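Local coordinates for type IV pilus biogenesis protein PilB (Streptococcus sanguinis, PDB 7B7P), which serves as a minor, bimodular type IV pilin with a direct role in adhesion, carrying a metal-binding von Willebrand factor A-like module, at residues Q159-T170 and I209-S220; M16-V27 and I107-Y115. All coordinates share one frame; numbering follows the deposited sequence.

How the interactions relate
The two contacts belong to different modules of one elongated chain. Interaction 2, between 16-27 and 107-115, lays a helix against a three-stranded antiparallel sheet in the pilin module; interaction 1, between 159-170 and 209-220, pairs two parallel strands in the core of the von Willebrand factor A-like module. Their centres are 45 Å apart and their nearest atoms about 20 Å, so neither touches the other, and along the chain interaction 2 is complete before interaction 1 begins. The magnesium site concerns interaction 1: the side chain of Asp-169 lies about 4 Å from a bound magnesium ion and about 3 Å from the side chain of Asp-284. Interaction 2 is remote from that site.

Interaction 1: Q159-T170 and I209-S220; sequences QMNIAVSFVFDT and IGNISVNLVGFS
Ser-165 and Asn-215 form a side-chain hydrogen bond between paired strands, OG of Ser-165 giving its proton to OD1 of Asn-215 at 2.9 Å. Asn-215 ND2 is held in turn by Ser-268 and Gln-228, which fixes the amide's rotation. At the start of the pair, Gln-159 NE2 reaches the carbonyl O of Ile-209 at 2.7 Å, with that oxygen in the glutamine amide plane. A parallel ladder joins the backbones: Ser-213 N to Ile-162 O is 2.7 Å, and the last rung, Thr-170 N to Phe-219 O, is also 2.7 Å.

On one face, Leu-216 CD1 lies 3.6 Å from Phe-166 CB and also meets the Phe-168 ring. On the other, with CG between its backbone N and carbonyl carbon (chi1 73°), the Phe-219 ring lies across the neighbouring strand, Asp-169 CA over its face in a CH-pi contact, 3.8 Å from the centroid. Near the MIDAS magnesium, Asp-169 OD1 takes the backbone N-H of Ser-171, and OD2 the hydroxyl of Thr-283 and the backbone N-H of Asp-284.

Strand 276-283 pairs with the far edge of 162-169, while helix 258-270 packs on the face of Ala-163, Ser-165 and Val-217, and helix 402-424 meets Ile-162 and Ile-209.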
loop_
_atom_site.group_PDB
_atom_site.type_symbol
_atom_site.label_atom_id
_atom_site.label_comp_id
_atom_site.label_asym_id
_atom_site.label_seq_id
_atom_site.Cartn_x
_atom_site.Cartn_y
_atom_site.Cartn_z
ATOM N N GLN A 159 -16.259 -5.559 -0.249
ATOM C CA GLN A 159 -15.111 -4.802 0.222
ATOM C C GLN A 159 -15.165 -3.370 -0.323
ATOM O O GLN A 159 -16.095 -2.969 -1.033
ATOM C CB GLN A 159 -13.809 -5.504 -0.170
ATOM C CG GLN A 159 -13.447 -5.396 -1.660
ATOM C CD GLN A 159 -12.779 -6.654 -2.211
ATOM O OE1 GLN A 159 -13.109 -7.770 -1.805
ATOM N NE2 GLN A 159 -11.841 -6.477 -3.144
ATOM N N MET A 160 -14.147 -2.587 0.020
ATOM C CA MET A 160 -14.053 -1.214 -0.436
ATOM C C MET A 160 -13.598 -1.164 -1.893
ATOM O O MET A 160 -13.101 -2.146 -2.459
ATOM C CB MET A 160 -13.105 -0.437 0.467
ATOM C CG MET A 160 -13.660 -0.215 1.867
ATOM S SD MET A 160 -15.471 -0.281 2.004
ATOM C CE MET A 160 -15.767 -2.011 2.406
ATOM N N ASN A 161 -13.807 -0.010 -2.518
ATOM C CA ASN A 161 -13.285 0.216 -3.855
ATOM C C ASN A 161 -11.875 0.785 -3.765
ATOM O O ASN A 161 -11.516 1.468 -2.801
ATOM C CB ASN A 161 -14.197 1.153 -4.647
ATOM C CG ASN A 161 -15.651 0.740 -4.561
ATOM O OD1 ASN A 161 -16.038 -0.300 -5.092
ATOM N ND2 ASN A 161 -16.465 1.546 -3.877
ATOM N N ILE A 162 -11.067 0.472 -4.775
ATOM C CA ILE A 162 -9.667 0.867 -4.811
ATOM C C ILE A 162 -9.368 1.476 -6.173
ATOM O O ILE A 162 -9.670 0.873 -7.210
ATOM C CB ILE A 162 -8.733 -0.329 -4.548
ATOM C CG1 ILE A 162 -8.864 -0.815 -3.101
ATOM C CG2 ILE A 162 -7.304 0.032 -4.895
ATOM C CD1 ILE A 162 -8.183 -2.170 -2.845
ATOM N N ALA A 163 -8.756 2.654 -6.173
ATOM C CA ALA A 163 -8.297 3.281 -7.398
ATOM C C ALA A 163 -6.779 3.360 -7.388
ATOM O O ALA A 163 -6.171 3.655 -6.356
ATOM C CB ALA A 163 -8.894 4.674 -7.565
ATOM N N VAL A 164 -6.175 3.073 -8.535
ATOM C CA VAL A 164 -4.732 3.080 -8.687
ATOM C C VAL A 164 -4.417 3.894 -9.924
ATOM O O VAL A 164 -4.877 3.565 -11.020
ATOM C CB VAL A 164 -4.146 1.663 -8.817
ATOM C CG1 VAL A 164 -2.635 1.744 -8.983
ATOM C CG2 VAL A 164 -4.518 0.803 -7.609
ATOM N N SER A 165 -3.658 4.963 -9.760
ATOM C CA SER A 165 -3.210 5.733 -10.909
ATOM C C SER A 165 -1.763 5.374 -11.195
ATOM O O SER A 165 -0.890 5.561 -10.335
ATOM C CB SER A 165 -3.359 7.241 -10.691
ATOM O OG SER A 165 -3.027 7.901 -11.905
ATOM N N PHE A 166 -1.526 4.840 -12.390
ATOM C CA PHE A 166 -0.189 4.566 -12.883
ATOM C C PHE A 166 0.340 5.791 -13.593
ATOM O O PHE A 166 -0.326 6.323 -14.485
ATOM C CB PHE A 166 -0.197 3.380 -13.848
ATOM C CG PHE A 166 -0.350 2.062 -13.160
ATOM C CD1 PHE A 166 0.737 1.460 -12.538
ATOM C CD2 PHE A 166 -1.581 1.437 -13.111
ATOM C CE1 PHE A 166 0.592 0.239 -11.877
ATOM C CE2 PHE A 166 -1.732 0.219 -12.468
ATOM C CZ PHE A 166 -0.650 -0.378 -11.845
ATOM N N VAL A 167 1.555 6.199 -13.240
ATOM C CA VAL A 167 2.142 7.438 -13.728
ATOM C C VAL A 167 3.543 7.105 -14.212
ATOM O O VAL A 167 4.468 6.947 -13.405
ATOM C CB VAL A 167 2.154 8.536 -12.659
ATOM C CG1 VAL A 167 2.894 9.773 -13.153
ATOM C CG2 VAL A 167 0.733 8.875 -12.287
ATOM N N PHE A 168 3.708 7.009 -15.535
ATOM C CA PHE A 168 4.878 6.384 -16.133
ATOM C C PHE A 168 5.712 7.402 -16.899
ATOM O O PHE A 168 5.203 8.095 -17.779
ATOM C CB PHE A 168 4.468 5.240 -17.066
ATOM C CG PHE A 168 3.965 3.998 -16.359
ATOM C CD1 PHE A 168 4.066 3.850 -14.988
ATOM C CD2 PHE A 168 3.408 2.960 -17.097
ATOM C CE1 PHE A 168 3.605 2.702 -14.357
ATOM C CE2 PHE A 168 2.952 1.821 -16.484
ATOM C CZ PHE A 168 3.051 1.682 -15.115
ATOM N N ASP A 169 7.000 7.457 -16.570
ATOM C CA ASP A 169 7.970 8.233 -17.319
ATOM C C ASP A 169 8.022 7.732 -18.768
ATOM O O ASP A 169 8.195 6.536 -19.020
ATOM C CB ASP A 169 9.328 8.095 -16.612
ATOM C CG ASP A 169 10.427 8.994 -17.176
ATOM O OD1 ASP A 169 10.452 9.328 -18.378
ATOM O OD2 ASP A 169 11.345 9.325 -16.394
ATOM N N THR A 170 7.820 8.649 -19.720
ATOM C CA THR A 170 7.900 8.354 -21.147
ATOM C C THR A 170 8.949 9.221 -21.826
ATOM O O THR A 170 8.834 9.519 -23.014
ATOM C CB THR A 170 6.545 8.522 -21.859
ATOM O OG1 THR A 170 6.157 9.906 -21.897
ATOM C CG2 THR A 170 5.436 7.711 -21.205
ATOM N N ILE A 209 -7.468 -8.935 -6.718
ATOM C CA ILE A 209 -8.011 -8.286 -5.526
ATOM C C ILE A 209 -9.504 -8.005 -5.683
ATOM O O ILE A 209 -10.254 -8.025 -4.696
ATOM C CB ILE A 209 -7.227 -6.992 -5.220
ATOM C CG1 ILE A 209 -5.717 -7.233 -5.334
ATOM C CG2 ILE A 209 -7.569 -6.476 -3.839
ATOM C CD1 ILE A 209 -4.870 -6.100 -4.796
ATOM N N GLY A 210 -9.964 -7.748 -6.913
ATOM C CA GLY A 210 -11.336 -7.328 -7.152
ATOM C C GLY A 210 -11.663 -5.929 -6.656
ATOM O O GLY A 210 -11.037 -5.438 -5.711
ATOM N N ASN A 211 -12.638 -5.273 -7.292
ATOM C CA ASN A 211 -13.152 -3.979 -6.833
ATOM C C ASN A 211 -12.070 -2.901 -6.905
ATOM O O ASN A 211 -11.854 -2.120 -5.972
ATOM C CB ASN A 211 -13.731 -4.093 -5.421
ATOM C CG ASN A 211 -15.191 -3.731 -5.368
ATOM O OD1 ASN A 211 -15.827 -3.506 -6.406
ATOM N ND2 ASN A 211 -15.739 -3.663 -4.157
ATOM N N ILE A 212 -11.402 -2.849 -8.050
ATOM C CA ILE A 212 -10.146 -2.132 -8.169
ATOM C C ILE A 212 -10.068 -1.568 -9.580
ATOM O O ILE A 212 -10.109 -2.320 -10.559
ATOM C CB ILE A 212 -8.948 -3.048 -7.851
ATOM C CG1 ILE A 212 -7.612 -2.389 -8.183
ATOM C CG2 ILE A 212 -9.103 -4.414 -8.515
ATOM C CD1 ILE A 212 -6.469 -2.983 -7.355
ATOM N N SER A 213 -10.009 -0.244 -9.685
ATOM C CA SER A 213 -9.927 0.407 -10.981
ATOM C C SER A 213 -8.612 1.162 -11.128
ATOM O O SER A 213 -7.963 1.537 -10.151
ATOM C CB SER A 213 -11.123 1.342 -11.220
ATOM O OG SER A 213 -11.530 1.943 -10.018
ATOM N N VAL A 214 -8.215 1.350 -12.379
ATOM C CA VAL A 214 -6.910 1.886 -12.719
ATOM C C VAL A 214 -7.075 2.870 -13.872
ATOM O O VAL A 214 -8.019 2.779 -14.662
ATOM C CB VAL A 214 -5.924 0.749 -13.094
ATOM C CG1 VAL A 214 -5.967 -0.387 -12.070
ATOM C CG2 VAL A 214 -6.254 0.191 -14.462
ATOM N N ASN A 215 -6.158 3.836 -13.954
ATOM C CA ASN A 215 -5.990 4.642 -15.158
ATOM C C ASN A 215 -4.498 4.773 -15.411
ATOM O O ASN A 215 -3.672 4.318 -14.614
ATOM C CB ASN A 215 -6.687 6.011 -15.055
ATOM C CG ASN A 215 -5.952 6.991 -14.144
ATOM O OD1 ASN A 215 -5.164 6.580 -13.283
ATOM N ND2 ASN A 215 -6.196 8.303 -14.342
ATOM N N LEU A 216 -4.141 5.414 -16.514
ATOM C CA LEU A 216 -2.760 5.460 -16.959
ATOM C C LEU A 216 -2.391 6.893 -17.316
ATOM O O LEU A 216 -3.044 7.505 -18.169
ATOM C CB LEU A 216 -2.551 4.527 -18.158
ATOM C CG LEU A 216 -1.083 4.363 -18.564
ATOM C CD1 LEU A 216 -0.239 3.878 -17.372
ATOM C CD2 LEU A 216 -0.931 3.429 -19.776
ATOM N N VAL A 217 -1.347 7.417 -16.673
ATOM C CA VAL A 217 -0.790 8.731 -16.968
ATOM C C VAL A 217 0.631 8.534 -17.477
ATOM O O VAL A 217 1.424 7.803 -16.868
ATOM C CB VAL A 217 -0.794 9.656 -15.731
ATOM C CG1 VAL A 217 -0.001 10.964 -16.001
ATOM C CG2 VAL A 217 -2.210 9.961 -15.270
ATOM N N GLY A 218 0.953 9.185 -18.582
ATOM C CA GLY A 218 2.317 9.267 -19.056
ATOM C C GLY A 218 2.859 10.658 -18.776
ATOM O O GLY A 218 2.112 11.623 -18.684
ATOM N N PHE A 219 4.171 10.759 -18.637
ATOM C CA PHE A 219 4.759 12.076 -18.481
ATOM C C PHE A 219 6.155 12.038 -19.056
ATOM O O PHE A 219 6.858 11.031 -18.953
ATOM C CB PHE A 219 4.799 12.549 -17.007
ATOM C CG PHE A 219 5.835 11.844 -16.152
ATOM C CD1 PHE A 219 7.125 12.343 -16.048
ATOM C CD2 PHE A 219 5.497 10.694 -15.431
ATOM C CE1 PHE A 219 8.079 11.703 -15.270
ATOM C CE2 PHE A 219 6.437 10.047 -14.631
ATOM C CZ PHE A 219 7.728 10.553 -14.550
ATOM N N SER A 220 6.534 13.141 -19.673
ATOM C CA SER A 220 7.914 13.364 -20.037
ATOM C C SER A 220 8.175 14.847 -19.873
ATOM O O SER A 220 8.253 15.340 -18.742
ATOM C CB SER A 220 8.200 12.880 -21.461
ATOM O OG SER A 220 7.346 13.520 -22.392
#

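Interaction 2: M16-V27 and I107-Y115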
loop_
_atom_site.group_PDB
_atom_site.type_symbol
_atom_site.label_atom_id
_atom_site.label_comp_id
_atom_site.label_asym_id
_atom_site.label_seq_id
_atom_site.Cartn_x
_atom_site.Cartn_y
_atom_site.Cartn_z
ATOM N N MET A 16 -8.542 -25.531 31.856
ATOM C CA MET A 16 -7.884 -24.517 31.039
ATOM C C MET A 16 -7.419 -25.090 29.698
ATOM O O MET A 16 -7.614 -24.457 28.653
ATOM C CB MET A 16 -6.729 -23.901 31.810
ATOM C CG MET A 16 -7.194 -22.939 32.859
ATOM S SD MET A 16 -5.927 -22.710 34.111
ATOM C CE MET A 16 -5.348 -21.064 33.728
ATOM N N ARG A 17 -6.841 -26.300 29.699
ATOM C CA ARG A 17 -6.416 -26.909 28.441
ATOM C C ARG A 17 -7.599 -27.130 27.500
ATOM O O ARG A 17 -7.489 -26.879 26.292
ATOM C CB ARG A 17 -5.671 -28.232 28.688
ATOM C CG ARG A 17 -5.029 -28.848 27.405
ATOM C CD ARG A 17 -4.596 -30.314 27.574
ATOM N NE ARG A 17 -3.753 -30.826 26.474
ATOM C CZ ARG A 17 -4.123 -31.788 25.611
ATOM N NH1 ARG A 17 -5.337 -32.355 25.695
ATOM N NH2 ARG A 17 -3.283 -32.191 24.653
ATOM N N THR A 18 -8.742 -27.598 28.026
ATOM C CA THR A 18 -9.890 -27.827 27.148
ATOM C C THR A 18 -10.442 -26.504 26.631
ATOM O O THR A 18 -10.862 -26.400 25.473
ATOM C CB THR A 18 -10.994 -28.616 27.874
ATOM O OG1 THR A 18 -11.193 -28.069 29.183
ATOM C CG2 THR A 18 -10.624 -30.084 28.016
ATOM N N SER A 19 -10.440 -25.477 27.475
ATOM C CA SER A 19 -10.792 -24.142 27.006
ATOM C C SER A 19 -9.884 -23.706 25.862
ATOM O O SER A 19 -10.351 -23.152 24.863
ATOM C CB SER A 19 -10.708 -23.156 28.166
ATOM O OG SER A 19 -11.137 -21.879 27.757
ATOM N N MET A 20 -8.584 -23.974 25.982
ATOM C CA MET A 20 -7.654 -23.570 24.940
ATOM C C MET A 20 -7.856 -24.404 23.686
ATOM O O MET A 20 -7.725 -23.893 22.565
ATOM C CB MET A 20 -6.221 -23.675 25.456
ATOM C CG MET A 20 -5.207 -23.117 24.485
ATOM S SD MET A 20 -3.478 -23.359 24.947
ATOM C CE MET A 20 -3.224 -21.989 26.096
ATOM N N GLN A 21 -8.196 -25.683 23.854
ATOM C CA GLN A 21 -8.569 -26.495 22.704
ATOM C C GLN A 21 -9.834 -25.957 22.048
ATOM O O GLN A 21 -9.943 -25.951 20.818
ATOM C CB GLN A 21 -8.728 -27.963 23.117
ATOM C CG GLN A 21 -7.408 -28.580 23.598
ATOM C CD GLN A 21 -7.407 -30.098 23.669
ATOM O OE1 GLN A 21 -8.420 -30.725 23.993
ATOM N NE2 GLN A 21 -6.258 -30.699 23.369
ATOM N N TYR A 22 -10.789 -25.473 22.849
ATOM C CA TYR A 22 -11.955 -24.799 22.279
ATOM C C TYR A 22 -11.532 -23.633 21.403
ATOM O O TYR A 22 -11.931 -23.549 20.235
ATOM C CB TYR A 22 -12.892 -24.308 23.380
ATOM C CG TYR A 22 -13.793 -25.377 23.952
ATOM C CD1 TYR A 22 -14.336 -26.369 23.147
ATOM C CD2 TYR A 22 -14.094 -25.392 25.305
ATOM C CE1 TYR A 22 -15.157 -27.349 23.684
ATOM C CE2 TYR A 22 -14.908 -26.358 25.844
ATOM C CZ TYR A 22 -15.438 -27.331 25.036
ATOM O OH TYR A 22 -16.252 -28.283 25.605
ATOM N N VAL A 23 -10.711 -22.731 21.954
ATOM C CA VAL A 23 -10.194 -21.599 21.184
ATOM C C VAL A 23 -9.495 -22.080 19.919
ATOM O O VAL A 23 -9.839 -21.659 18.808
ATOM C CB VAL A 23 -9.261 -20.743 22.052
ATOM C CG1 VAL A 23 -8.551 -19.717 21.196
ATOM C CG2 VAL A 23 -10.054 -20.076 23.164
ATOM N N ASP A 24 -8.528 -22.997 20.058
ATOM C CA ASP A 24 -7.821 -23.484 18.872
ATOM C C ASP A 24 -8.777 -24.104 17.857
ATOM O O ASP A 24 -8.548 -24.011 16.644
ATOM C CB ASP A 24 -6.736 -24.494 19.260
ATOM C CG ASP A 24 -5.779 -24.809 18.099
ATOM O OD1 ASP A 24 -5.344 -23.861 17.416
ATOM O OD2 ASP A 24 -5.454 -25.997 17.858
ATOM N N ARG A 25 -9.858 -24.724 18.330
ATOM C CA ARG A 25 -10.811 -25.356 17.424
ATOM C C ARG A 25 -11.543 -24.308 16.597
ATOM O O ARG A 25 -11.600 -24.396 15.364
ATOM C CB ARG A 25 -11.807 -26.198 18.228
ATOM C CG ARG A 25 -12.344 -27.436 17.536
ATOM C CD ARG A 25 -12.648 -28.523 18.571
ATOM N NE ARG A 25 -11.913 -29.757 18.297
ATOM C CZ ARG A 25 -11.363 -30.535 19.229
ATOM N NH1 ARG A 25 -11.458 -30.213 20.517
ATOM N NH2 ARG A 25 -10.708 -31.636 18.866
ATOM N N THR A 26 -12.108 -23.303 17.264
ATOM C CA THR A 26 -12.825 -22.274 16.528
ATOM C C THR A 26 -11.864 -21.407 15.711
ATOM O O THR A 26 -12.195 -21.013 14.587
ATOM C CB THR A 26 -13.694 -21.471 17.507
ATOM O OG1 THR A 26 -14.205 -20.290 16.873
ATOM C CG2 THR A 26 -12.932 -21.094 18.732
ATOM N N VAL A 27 -10.645 -21.177 16.214
ATOM C CA VAL A 27 -9.633 -20.441 15.454
ATOM C C VAL A 27 -9.217 -21.200 14.199
ATOM O O VAL A 27 -8.895 -20.588 13.168
ATOM C CB VAL A 27 -8.419 -20.141 16.357
ATOM C CG1 VAL A 27 -7.139 -20.015 15.550
ATOM C CG2 VAL A 27 -8.667 -18.896 17.184
ATOM N N ILE A 107 0.629 -19.832 15.548
ATOM C CA ILE A 107 0.085 -18.970 16.583
ATOM C C ILE A 107 0.424 -19.576 17.940
ATOM O O ILE A 107 0.503 -20.800 18.097
ATOM C CB ILE A 107 -1.434 -18.785 16.420
ATOM C CG1 ILE A 107 -1.957 -17.717 17.372
ATOM C CG2 ILE A 107 -2.175 -20.088 16.664
ATOM C CD1 ILE A 107 -3.439 -17.476 17.206
ATOM N N SER A 108 0.652 -18.715 18.923
ATOM C CA SER A 108 0.887 -19.170 20.280
ATOM C C SER A 108 -0.225 -18.656 21.182
ATOM O O SER A 108 -0.681 -17.513 21.051
ATOM C CB SER A 108 2.265 -18.743 20.789
ATOM O OG SER A 108 2.197 -17.595 21.595
ATOM N N TYR A 109 -0.693 -19.534 22.055
ATOM C CA TYR A 109 -1.700 -19.211 23.045
ATOM C C TYR A 109 -1.067 -19.202 24.426
ATOM O O TYR A 109 -0.183 -20.013 24.724
ATOM C CB TYR A 109 -2.833 -20.223 23.036
ATOM C CG TYR A 109 -3.502 -20.454 21.720
ATOM C CD1 TYR A 109 -4.156 -19.425 21.052
ATOM C CD2 TYR A 109 -3.529 -21.727 21.164
ATOM C CE1 TYR A 109 -4.804 -19.655 19.847
ATOM C CE2 TYR A 109 -4.170 -21.972 19.968
ATOM C CZ TYR A 109 -4.811 -20.935 19.310
ATOM O OH TYR A 109 -5.435 -21.190 18.111
ATOM N N ASN A 110 -1.529 -18.280 25.261
ATOM C CA ASN A 110 -1.185 -18.226 26.670
ATOM C C ASN A 110 -2.492 -18.151 27.446
ATOM O O ASN A 110 -3.382 -17.378 27.081
ATOM C CB ASN A 110 -0.286 -17.024 26.972
ATOM C CG ASN A 110 0.208 -17.016 28.403
ATOM O OD1 ASN A 110 -0.588 -16.983 29.347
ATOM N ND2 ASN A 110 1.526 -17.046 28.577
ATOM N N LEU A 111 -2.628 -18.974 28.485
ATOM C CA LEU A 111 -3.863 -18.979 29.271
ATOM C C LEU A 111 -3.493 -19.390 30.696
ATOM O O LEU A 111 -3.461 -20.580 31.024
ATOM C CB LEU A 111 -4.918 -19.898 28.671
ATOM C CG LEU A 111 -6.244 -19.922 29.436
ATOM C CD1 LEU A 111 -6.712 -18.500 29.760
ATOM C CD2 LEU A 111 -7.305 -20.680 28.671
ATOM N N THR A 112 -3.211 -18.393 31.533
ATOM C CA THR A 112 -2.793 -18.678 32.900
ATOM C C THR A 112 -3.686 -17.985 33.931
ATOM O O THR A 112 -4.830 -17.618 33.638
ATOM C CB THR A 112 -1.322 -18.288 33.124
ATOM O OG1 THR A 112 -1.078 -16.945 32.681
ATOM C CG2 THR A 112 -0.394 -19.247 32.384
ATOM N N GLY A 113 -3.163 -17.808 35.143
ATOM C CA GLY A 113 -3.930 -17.312 36.270
ATOM C C GLY A 113 -3.484 -17.960 37.568
ATOM O O GLY A 113 -3.155 -19.150 37.586
ATOM N N LYS A 114 -3.445 -17.194 38.655
ATOM C CA LYS A 114 -3.000 -17.705 39.942
ATOM C C LYS A 114 -4.190 -18.148 40.786
ATOM O O LYS A 114 -5.261 -17.536 40.759
ATOM C CB LYS A 114 -2.168 -16.660 40.693
ATOM C CG LYS A 114 -0.712 -16.584 40.236
ATOM C CD LYS A 114 -0.400 -15.276 39.515
ATOM C CE LYS A 114 0.825 -15.424 38.608
ATOM N NZ LYS A 114 0.817 -14.438 37.493
ATOM N N TYR A 115 -3.970 -19.214 41.553
ATOM C CA TYR A 115 -5.040 -19.920 42.268
ATOM C C TYR A 115 -5.614 -19.064 43.400
ATOM O O TYR A 115 -4.842 -18.546 44.215
ATOM C CB TYR A 115 -4.453 -21.233 42.810
ATOM C CG TYR A 115 -5.446 -22.255 43.305
ATOM C CD1 TYR A 115 -6.530 -22.639 42.531
ATOM C CD2 TYR A 115 -5.278 -22.859 44.541
ATOM C CE1 TYR A 115 -7.448 -23.561 42.995
ATOM C CE2 TYR A 115 -6.178 -23.801 45.005
ATOM C CZ TYR A 115 -7.264 -24.150 44.227
ATOM O OH TYR A 115 -8.175 -25.083 44.676
#
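Tyr-109 reaches from its strand across to the helix and ends in a hydrogen bond with Asp-24. CB sits 3.6 Å from Met-20 CE, with the sulfur close by. Further out, CD2 of the ring runs past Met-20 CG, while the sulfur is 5.2 Å from the ring centroid and well off its normal, an oblique Met-aromatic contact. Across the ring from CD2, CE1 meets Val-23 CG1 at 4.0 Å, obliquely. CE2 passes beside the CB of Asp-24, and the OH then bonds to Asp-24 OD1 at 2.8 Å. That oxygen lies at the ring edge, near its plane, and accepts through its anti lone pair; carboxylate and ring planes are 68° apart. Val-27 CG1 closes on the same hydroxyl at 3.3 Å.

Met-20 is extended as far as its sulfur, with CG anti to the backbone N (chi1 -173°), then bends at chi3 to set CE between Tyr-109 CB and Leu-111 CB. Nearer the start of segment 16-27, Met-16 CE rests 3.3 Å from Leu-111 O. Helix 9-27 thus packs over the sheet of 92-101, 104-112 and 124-130, as in the pilin fold.

The Tyr-109 to Asp-24 bond is the one hydrogen bond between the two segments, and Ser-129 OG ties the same oxygen to strand 124-130. Such a shared acceptor probably favours the ionised aspartate within a largely apolar interface.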